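Local coordinates for protein galactonate dehydratase (Zobellia galactanivorans, PDB 5OLC) that belongs to the enolase superfamily, pairing a mandelate racemase-like N-terminal domain with an enolase-type C-terminal barrel, at residues Ser65-Asp68 and Phe69-Phe73; Tyr260-Lys263 and Arg264-Lys268; Asp372-Met375 and Asp376-Glu379. All coordinates share one frame; numbering follows the deposited sequence.

Contact 1: Ser65-Asp68 and Phe69-Phe73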
ATOM      1  N   SER A  65      17.681  22.789  33.326  1.00 51.22           N
ATOM      2  CA  SER A  65      17.888  21.605  34.157  1.00 49.91           C
ATOM      3  C   SER A  65      18.377  20.461  33.291  1.00 52.24           C
ATOM      4  O   SER A  65      19.095  19.583  33.784  1.00 50.71           O
ATOM      5  CB  SER A  65      16.591  21.220  34.860  1.00 51.90           C
ATOM      6  OG  SER A  65      16.178  22.288  35.690  1.00 57.57           O
ATOM      7  N   GLY A  66      17.956  20.485  32.017  1.00 48.10           N
ATOM      8  CA  GLY A  66      18.331  19.503  31.013  1.00 47.80           C
ATOM      9  C   GLY A  66      19.824  19.528  30.803  1.00 51.12           C
ATOM     10  O   GLY A  66      20.471  18.483  30.922  1.00 51.02           O
ATOM     11  N   ILE A  67      20.386  20.755  30.572  1.00 45.84           N
ATOM     12  CA  ILE A  67      21.825  20.981  30.397  1.00 44.40           C
ATOM     13  C   ILE A  67      22.559  20.422  31.627  1.00 53.29           C
ATOM     14  O   ILE A  67      23.514  19.652  31.457  1.00 55.09           O
ATOM     15  CB  ILE A  67      22.139  22.464  30.146  1.00 45.47           C
ATOM     16  CG1 ILE A  67      21.634  22.899  28.760  1.00 44.17           C
ATOM     17  CG2 ILE A  67      23.637  22.729  30.301  1.00 45.25           C
ATOM     18  CD1 ILE A  67      21.033  24.260  28.690  1.00 39.84           C
ATOM     19  N   ASP A  68      22.049  20.741  32.854  1.00 49.02           N
ATOM     20  CA  ASP A  68      22.568  20.253  34.137  1.00 48.57           C
ATOM     21  C   ASP A  68      22.600  18.721  34.200  1.00 51.27           C
ATOM     22  O   ASP A  68      23.454  18.155  34.895  1.00 49.88           O
ATOM     23  CB  ASP A  68      21.719  20.775  35.300  1.00 50.88           C
ATOM     24  CG  ASP A  68      21.737  22.273  35.577  1.00 65.78           C
ATOM     25  OD1 ASP A  68      22.527  22.996  34.929  1.00 66.06           O
ATOM     26  OD2 ASP A  68      20.978  22.718  36.465  1.00 75.25           O
ATOM     27  N   PHE A  69      21.650  18.056  33.490  1.00 47.30           N
ATOM     28  CA  PHE A  69      21.568  16.595  33.447  1.00 46.43           C
ATOM     29  C   PHE A  69      22.745  15.993  32.696  1.00 49.92           C
ATOM     30  O   PHE A  69      23.327  15.023  33.177  1.00 47.83           O
ATOM     31  CB  PHE A  69      20.212  16.106  32.881  1.00 47.33           C
ATOM     32  CG  PHE A  69      20.166  14.617  32.606  1.00 47.73           C
ATOM     33  CD1 PHE A  69      19.997  13.702  33.644  1.00 49.14           C
ATOM     34  CD2 PHE A  69      20.316  14.129  31.314  1.00 48.89           C
ATOM     35  CE1 PHE A  69      19.984  12.326  33.388  1.00 49.19           C
ATOM     36  CE2 PHE A  69      20.294  12.758  31.062  1.00 50.28           C
ATOM     37  CZ  PHE A  69      20.133  11.866  32.100  1.00 47.54           C
ATOM     38  N   PHE A  70      23.090  16.576  31.533  1.00 48.55           N
ATOM     39  CA  PHE A  70      24.193  16.121  30.677  1.00 48.98           C
ATOM     40  C   PHE A  70      25.548  16.614  31.115  1.00 54.80           C
ATOM     41  O   PHE A  70      26.555  16.020  30.711  1.00 56.79           O
ATOM     42  CB  PHE A  70      23.985  16.543  29.211  1.00 50.71           C
ATOM     43  CG  PHE A  70      22.698  16.058  28.587  1.00 52.50           C
ATOM     44  CD1 PHE A  70      22.461  14.697  28.408  1.00 54.54           C
ATOM     45  CD2 PHE A  70      21.729  16.963  28.161  1.00 54.90           C
ATOM     46  CE1 PHE A  70      21.277  14.253  27.842  1.00 55.36           C
ATOM     47  CE2 PHE A  70      20.545  16.517  27.591  1.00 57.53           C
ATOM     48  CZ  PHE A  70      20.330  15.166  27.429  1.00 55.59           C
ATOM     49  N   THR A  71      25.593  17.722  31.893  1.00 49.65           N
ATOM     50  CA  THR A  71      26.843  18.360  32.306  1.00 47.99           C
ATOM     51  C   THR A  71      27.784  17.337  32.941  1.00 50.99           C
ATOM     52  O   THR A  71      28.889  17.267  32.421  1.00 50.50           O
ATOM     53  CB  THR A  71      26.596  19.631  33.113  1.00 46.40           C
ATOM     54  OG1 THR A  71      25.895  20.547  32.273  1.00 37.83           O
ATOM     55  CG2 THR A  71      27.873  20.297  33.556  1.00 43.40           C
ATOM     56  N   PRO A  72      27.394  16.441  33.890  1.00 49.26           N
ATOM     57  CA  PRO A  72      28.373  15.457  34.424  1.00 49.28           C
ATOM     58  C   PRO A  72      29.118  14.597  33.394  1.00 54.37           C
ATOM     59  O   PRO A  72      30.323  14.385  33.584  1.00 53.41           O
ATOM     60  CB  PRO A  72      27.543  14.589  35.368  1.00 50.76           C
ATOM     61  CG  PRO A  72      26.456  15.488  35.821  1.00 55.71           C
ATOM     62  CD  PRO A  72      26.119  16.360  34.635  1.00 51.48           C
ATOM     63  N   PHE A  73      28.431  14.134  32.302  1.00 51.24           N
ATOM     64  CA  PHE A  73      29.021  13.273  31.253  1.00 51.22           C
ATOM     65  C   PHE A  73      29.655  14.034  30.069  1.00 54.15           C
ATOM     66  O   PHE A  73      29.955  13.426  29.028  1.00 51.55           O
ATOM     67  CB  PHE A  73      28.015  12.237  30.721  1.00 53.73           C
ATOM     68  CG  PHE A  73      26.725  12.066  31.476  1.00 56.76           C
ATOM     69  CD1 PHE A  73      26.628  11.153  32.521  1.00 60.64           C
ATOM     70  CD2 PHE A  73      25.590  12.768  31.106  1.00 60.41           C
ATOM     71  CE1 PHE A  73      25.428  10.975  33.206  1.00 61.82           C
ATOM     72  CE2 PHE A  73      24.386  12.584  31.785  1.00 63.86           C
ATOM     73  CZ  PHE A  73      24.316  11.697  32.838  1.00 61.81           C
TER
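Thr71 folds its hydroxyl back against the helix turn that carries Ile67: OG1 donates to Ile67 O at 2.7 Å, and the two side chains pass each other at a slant, Ile67 CG2 lying 3.7 Å from Thr71 OG1. With OG1 placed anti to the carbonyl carbon (chi1 -62°), the hydroxyl stays beside its own backbone N and reaches the oxygen four residues back. Thr71 N donates to that same Ile67 O at 2.9 Å, so one carbonyl accepts two bonds from one residue, the amide nearly along the C=O direction and the hydroxyl from above the carbonyl plane.

One residue earlier, Gly66 O accepts from Phe70 N at 3.3 Å, while Phe69 N makes weak bonds to both Ser65 O and Gly66 O. The ring of Phe70 lies back against this turn, its CD2 lying 3.4 Å from Gly66 O. Phe69, with CG anti to the backbone N (chi1 171°), turns its ring another way. Its CD2 atom lies over one face of the Phe70 ring, offset toward the rim. Pro72 closes the series, bringing CD to 3.2 Å from Asp68 O at a position where its nitrogen has no hydrogen to give. The Asp68 carboxylate is turned elsewhere, to a salt bridge with Lys64.

Ile67 packs against strands 11-22 and 36-46, and Phe70 fits among Met89, Leu102, Ala105 and Ile106 of helices 82-93 and 101-120. Ser65 OG bonds to Ser65 of the second subunit, where Phe69 also meets Pro59. The i to i+4 backbone bonds and the threonine hydroxyl turned onto a carbonyl are those of the last part of an alpha-helix, here helix 60-70 and the residues that follow it, within the enolase N-terminal-type domain.

Contact 2: Tyr260-Lys263 and Arg264-Lys268; sequences YGFK and RLFDK
Helix 258-267 is the crossover helix of a beta-alpha-beta unit, linking parallel strands 250-252 and 273-274 of the enolase-type barrel, and this contact runs along its last two turns. Backbone i to i+4 bonds carry it, such as Phe266 N to Phe262 O at 3.0 Å and Asp267 N to Lys263 O at 2.9 Å. On the buried side, the Phe262 and Phe266 rings meet obliquely, planes 42° apart, with Phe262 CD1 3.8 Å from Phe266 CZ. Leu265 lies alongside Phe262, pointing the same way, its CD2 3.7 Å from Phe262 CE1. Phe262 and Phe266 face the barrel strand: both touch Ala274 and reach helix 283-296, while Leu265 packs on Tyr236 of helix 236-245.

The outer side is polar and borders other subunits. The Arg264 guanidinium has Tyr260 O over the centre of one face and approaches Glu234 of the second subunit in a long, weak ion pair. Lys263 also makes a cation-pi contact with Tyr297 of the third subunit. Bends at chi2 and chi4 curl the lysine chain across Asp267, where NZ forms a 2.7 Å salt bridge on the syn lone pair of OD2.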
ATOM      1  N   TYR A 260      14.728  11.194  12.818  1.00 54.98           N
ATOM      2  CA  TYR A 260      13.654  10.204  12.842  1.00 53.01           C
ATOM      3  C   TYR A 260      12.293  10.843  12.746  1.00 52.35           C
ATOM      4  O   TYR A 260      11.409  10.307  12.077  1.00 51.30           O
ATOM      5  CB  TYR A 260      13.767   9.326  14.083  1.00 54.01           C
ATOM      6  CG  TYR A 260      15.144   8.743  14.281  1.00 56.31           C
ATOM      7  CD1 TYR A 260      15.533   7.585  13.619  1.00 58.72           C
ATOM      8  CD2 TYR A 260      16.041   9.315  15.178  1.00 57.61           C
ATOM      9  CE1 TYR A 260      16.784   7.011  13.837  1.00 61.20           C
ATOM     10  CE2 TYR A 260      17.300   8.762  15.390  1.00 59.14           C
ATOM     11  CZ  TYR A 260      17.671   7.611  14.712  1.00 69.08           C
ATOM     12  OH  TYR A 260      18.910   7.052  14.895  1.00 71.81           O
ATOM     13  N   GLY A 261      12.151  11.990  13.402  1.00 47.09           N
ATOM     14  CA  GLY A 261      10.927  12.769  13.393  1.00 46.64           C
ATOM     15  C   GLY A 261      10.675  13.360  12.024  1.00 49.15           C
ATOM     16  O   GLY A 261       9.557  13.278  11.507  1.00 48.41           O
ATOM     17  N   PHE A 262      11.734  13.912  11.413  1.00 44.41           N
ATOM     18  CA  PHE A 262      11.627  14.486  10.084  1.00 44.04           C
ATOM     19  C   PHE A 262      11.477  13.459   8.971  1.00 47.54           C
ATOM     20  O   PHE A 262      10.841  13.778   7.973  1.00 49.10           O
ATOM     21  CB  PHE A 262      12.762  15.449   9.805  1.00 45.56           C
ATOM     22  CG  PHE A 262      12.335  16.840  10.201  1.00 46.31           C
ATOM     23  CD1 PHE A 262      11.465  17.575   9.395  1.00 49.12           C
ATOM     24  CD2 PHE A 262      12.734  17.384  11.414  1.00 46.75           C
ATOM     25  CE1 PHE A 262      11.048  18.853   9.771  1.00 49.86           C
ATOM     26  CE2 PHE A 262      12.321  18.660  11.791  1.00 49.81           C
ATOM     27  CZ  PHE A 262      11.486  19.391  10.964  1.00 48.73           C
ATOM     28  N   LYS A 263      11.974  12.221   9.159  1.00 41.06           N
ATOM     29  CA  LYS A 263      11.792  11.132   8.191  1.00 40.15           C
ATOM     30  C   LYS A 263      10.305  10.777   8.138  1.00 46.51           C
ATOM     31  O   LYS A 263       9.751  10.669   7.046  1.00 44.83           O
ATOM     32  CB  LYS A 263      12.683   9.927   8.584  1.00 41.59           C
ATOM     33  CG  LYS A 263      12.154   8.507   8.391  1.00 42.52           C
ATOM     34  CD  LYS A 263      12.256   7.995   6.969  1.00 52.38           C
ATOM     35  CE  LYS A 263      12.326   6.482   6.899  1.00 61.36           C
ATOM     36  NZ  LYS A 263      11.099   5.752   7.349  1.00 56.76           N
ATOM     37  N   ARG A 264       9.646  10.668   9.326  1.00 46.32           N
ATOM     38  CA  ARG A 264       8.226  10.356   9.453  1.00 46.03           C
ATOM     39  C   ARG A 264       7.362  11.482   8.867  1.00 49.62           C
ATOM     40  O   ARG A 264       6.372  11.171   8.205  1.00 51.51           O
ATOM     41  CB  ARG A 264       7.846   9.945  10.895  1.00 46.65           C
ATOM     42  CG  ARG A 264       7.071  10.945  11.784  1.00 65.16           C
ATOM     43  CD  ARG A 264       6.613  10.316  13.105  1.00 82.93           C
ATOM     44  NE  ARG A 264       7.694  10.100  14.092  1.00 97.28           N
ATOM     45  CZ  ARG A 264       8.370   8.956  14.283  1.00100.97           C
ATOM     46  NH1 ARG A 264       9.316   8.884  15.211  1.00 70.73           N
ATOM     47  NH2 ARG A 264       8.113   7.887  13.532  1.00 85.93           N
ATOM     48  N   LEU A 265       7.776  12.755   9.009  1.00 44.38           N
ATOM     49  CA  LEU A 265       7.036  13.871   8.423  1.00 44.37           C
ATOM     50  C   LEU A 265       7.094  13.811   6.887  1.00 49.61           C
ATOM     51  O   LEU A 265       6.068  13.965   6.220  1.00 50.59           O
ATOM     52  CB  LEU A 265       7.581  15.222   8.944  1.00 44.27           C
ATOM     53  CG  LEU A 265       6.905  16.503   8.395  1.00 47.37           C
ATOM     54  CD1 LEU A 265       5.639  16.807   9.117  1.00 46.04           C
ATOM     55  CD2 LEU A 265       7.827  17.673   8.480  1.00 50.55           C
ATOM     56  N   PHE A 266       8.290  13.555   6.344  1.00 46.51           N
ATOM     57  CA  PHE A 266       8.518  13.481   4.905  1.00 47.93           C
ATOM     58  C   PHE A 266       7.893  12.241   4.252  1.00 55.07           C
ATOM     59  O   PHE A 266       7.506  12.316   3.078  1.00 56.92           O
ATOM     60  CB  PHE A 266      10.031  13.548   4.578  1.00 49.62           C
ATOM     61  CG  PHE A 266      10.792  14.782   5.019  1.00 50.81           C
ATOM     62  CD1 PHE A 266      10.253  16.058   4.852  1.00 53.66           C
ATOM     63  CD2 PHE A 266      12.085  14.676   5.508  1.00 52.05           C
ATOM     64  CE1 PHE A 266      10.971  17.192   5.230  1.00 53.91           C
ATOM     65  CE2 PHE A 266      12.808  15.815   5.869  1.00 54.41           C
ATOM     66  CZ  PHE A 266      12.246  17.065   5.727  1.00 52.15           C
ATOM     67  N   ASP A 267       7.806  11.106   5.001  1.00 49.94           N
ATOM     68  CA  ASP A 267       7.246   9.852   4.501  1.00 49.57           C
ATOM     69  C   ASP A 267       5.783   9.990   4.203  1.00 57.91           C
ATOM     70  O   ASP A 267       5.249   9.231   3.392  1.00 58.22           O
ATOM     71  CB  ASP A 267       7.447   8.716   5.514  1.00 50.23           C
ATOM     72  CG  ASP A 267       8.754   7.958   5.409  1.00 54.36           C
ATOM     73  OD1 ASP A 267       9.511   8.197   4.450  1.00 55.93           O
ATOM     74  OD2 ASP A 267       9.006   7.111   6.263  1.00 57.39           O
ATOM     75  N   LYS A 268       5.131  10.956   4.856  1.00 57.37           N
ATOM     76  CA  LYS A 268       3.709  11.191   4.715  1.00 58.28           C
ATOM     77  C   LYS A 268       3.381  12.366   3.775  1.00 66.26           C
ATOM     78  O   LYS A 268       2.227  12.796   3.736  1.00 66.99           O
ATOM     79  CB  LYS A 268       3.053  11.345   6.100  1.00 60.14           C
ATOM     80  CG  LYS A 268       3.248  10.160   7.040  1.00 72.87           C
ATOM     81  CD  LYS A 268       2.069   9.992   8.011  1.00 80.43           C
ATOM     82  CE  LYS A 268       1.063   8.924   7.596  1.00 86.22           C
ATOM     83  NZ  LYS A 268       0.853   7.899   8.658  1.00 87.28           N
TER

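Contact 3: Asp372-Met375 and Asp376-Glu379; sequences DVDM and DKLE
Asp374, the N-cap of helix 375-381, takes part with main chain and side chain: its carbonyl oxygen accepts the first i to i+4 bond, from Leu378 N at 2.9 Å, while OD1 takes a weak capping bond from Asp376 N at 3.3 Å. With CG anti to the backbone N (chi1 -175°), the carboxylate is directed to the start of the helix, where the N-terminal dipole would probably favour its negative charge. The other oxygen, OD2, forms a weak salt bridge with Lys377 NZ at 3.5 Å, the lysine chain bending at chi2 and chi4 to come across it. Asp376 OD2 stands 4.1 Å from Asp374 OD1, a pair of like charges that Lys377 may help to offset. One residue on, Glu379 N donates to Met375 O at 3.2 Å and continues the i to i+4 pattern.

Beneath the cap, Val373 CG1 packs on Leu378 CG at 3.8 Å, the two side chains crossing at a slant. Leu378 also meets Tyr17 and Ile19 of strand 11-22 and Val349 of helix 344-349. Val373 touches Trp53 of strand 51-56, so the strand-to-helix turn lies between the N-terminal sheet and the elements around strand 350-357.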
ATOM      1  N   ASP A 372      28.799  37.043  20.741  1.00 65.80           N
ATOM      2  CA  ASP A 372      29.210  37.209  22.121  1.00 65.55           C
ATOM      3  C   ASP A 372      28.040  37.642  23.004  1.00 69.79           C
ATOM      4  O   ASP A 372      26.992  38.056  22.492  1.00 68.81           O
ATOM      5  CB  ASP A 372      30.399  38.170  22.241  1.00 67.11           C
ATOM      6  CG  ASP A 372      31.600  37.514  22.892  1.00 77.69           C
ATOM      7  OD1 ASP A 372      31.399  36.685  23.819  1.00 76.71           O
ATOM      8  OD2 ASP A 372      32.743  37.825  22.478  1.00 85.41           O
ATOM      9  N   VAL A 373      28.217  37.500  24.330  1.00 66.62           N
ATOM     10  CA  VAL A 373      27.229  37.883  25.334  1.00 66.56           C
ATOM     11  C   VAL A 373      27.810  39.003  26.233  1.00 73.12           C
ATOM     12  O   VAL A 373      28.896  38.827  26.799  1.00 73.65           O
ATOM     13  CB  VAL A 373      26.740  36.647  26.145  1.00 69.01           C
ATOM     14  CG1 VAL A 373      26.012  37.049  27.432  1.00 68.37           C
ATOM     15  CG2 VAL A 373      25.876  35.725  25.286  1.00 68.62           C
ATOM     16  N   ASP A 374      27.086  40.148  26.344  1.00 69.62           N
ATOM     17  CA  ASP A 374      27.438  41.273  27.217  1.00 69.57           C
ATOM     18  C   ASP A 374      27.164  40.747  28.628  1.00 74.77           C
ATOM     19  O   ASP A 374      25.999  40.589  29.008  1.00 75.80           O
ATOM     20  CB  ASP A 374      26.557  42.510  26.896  1.00 71.00           C
ATOM     21  CG  ASP A 374      26.883  43.807  27.632  1.00 76.65           C
ATOM     22  OD1 ASP A 374      27.533  43.742  28.697  1.00 76.39           O
ATOM     23  OD2 ASP A 374      26.451  44.883  27.160  1.00 80.16           O
ATOM     24  N   MET A 375      28.234  40.412  29.372  1.00 70.39           N
ATOM     25  CA  MET A 375      28.148  39.792  30.698  1.00 69.96           C
ATOM     26  C   MET A 375      27.502  40.678  31.786  1.00 72.31           C
ATOM     27  O   MET A 375      27.067  40.149  32.816  1.00 69.32           O
ATOM     28  CB  MET A 375      29.518  39.261  31.139  1.00 72.35           C
ATOM     29  CG  MET A 375      30.076  38.192  30.204  1.00 75.99           C
ATOM     30  SD  MET A 375      28.993  36.769  29.934  1.00 80.50           S
ATOM     31  CE  MET A 375      29.701  35.582  31.088  1.00 77.24           C
ATOM     32  N   ASP A 376      27.390  42.003  31.528  1.00 70.16           N
ATOM     33  CA  ASP A 376      26.735  42.952  32.428  1.00 70.43           C
ATOM     34  C   ASP A 376      25.229  42.892  32.205  1.00 73.54           C
ATOM     35  O   ASP A 376      24.469  42.833  33.177  1.00 73.25           O
ATOM     36  CB  ASP A 376      27.282  44.376  32.232  1.00 73.03           C
ATOM     37  CG  ASP A 376      28.751  44.552  32.592  1.00 87.27           C
ATOM     38  OD1 ASP A 376      29.227  43.858  33.530  1.00 88.46           O
ATOM     39  OD2 ASP A 376      29.409  45.413  31.976  1.00 94.58           O
ATOM     40  N   LYS A 377      24.796  42.840  30.921  1.00 69.86           N
ATOM     41  CA  LYS A 377      23.375  42.711  30.545  1.00 69.26           C
ATOM     42  C   LYS A 377      22.863  41.289  30.816  1.00 72.13           C
ATOM     43  O   LYS A 377      21.663  41.089  30.985  1.00 71.21           O
ATOM     44  CB  LYS A 377      23.135  43.139  29.099  1.00 71.46           C
ATOM     45  CG  LYS A 377      23.563  44.572  28.844  1.00 86.51           C
ATOM     46  CD  LYS A 377      22.391  45.460  28.487  1.00 99.93           C
ATOM     47  CE  LYS A 377      22.823  46.696  27.724  1.00111.71           C
ATOM     48  NZ  LYS A 377      23.413  46.373  26.390  1.00118.83           N
ATOM     49  N   LEU A 378      23.794  40.319  30.909  1.00 68.78           N
ATOM     50  CA  LEU A 378      23.542  38.922  31.262  1.00 68.71           C
ATOM     51  C   LEU A 378      23.208  38.894  32.749  1.00 75.85           C
ATOM     52  O   LEU A 378      22.131  38.408  33.097  1.00 76.92           O
ATOM     53  CB  LEU A 378      24.784  38.047  30.947  1.00 68.39           C
ATOM     54  CG  LEU A 378      24.726  36.499  31.003  1.00 72.16           C
ATOM     55  CD1 LEU A 378      24.909  35.952  32.402  1.00 71.94           C
ATOM     56  CD2 LEU A 378      23.538  35.924  30.297  1.00 73.58           C
ATOM     57  N   GLU A 379      24.093  39.459  33.624  1.00 73.79           N
ATOM     58  CA  GLU A 379      23.877  39.535  35.088  1.00 73.64           C
ATOM     59  C   GLU A 379      22.617  40.309  35.453  1.00 74.91           C
ATOM     60  O   GLU A 379      21.938  39.949  36.415  1.00 74.01           O
ATOM     61  CB  GLU A 379      25.091  40.137  35.817  1.00 75.35           C
ATOM     62  CG  GLU A 379      26.227  39.146  36.052  1.00 90.31           C
ATOM     63  CD  GLU A 379      25.987  38.035  37.056  1.00117.89           C
ATOM     64  OE1 GLU A 379      26.428  36.891  36.786  1.00108.60           O
ATOM     65  OE2 GLU A 379      25.384  38.312  38.120  1.00114.65           O
TER

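Along the chain the three contacts come in series: contact 1 on helix 60-70 in the N-terminal domain, then contact 2 on helix 258-267 and contact 3 at the junction of strand 371-373 and helix 375-381, both in the C-terminal region. None touches another. Centres of contacts 1 and 3 are about 22 Å apart, those of 1 and 2 about 28 Å, and those of 2 and 3 about 39 Å, on opposite sides of the chain's centre. Contacts 1 and 3 both pack on strand 11-22; through contact 3 the end of the C-terminal region meets the N-terminal sheet. Contacts 1 and 2 both meet the second subunit, which thus engages both domains.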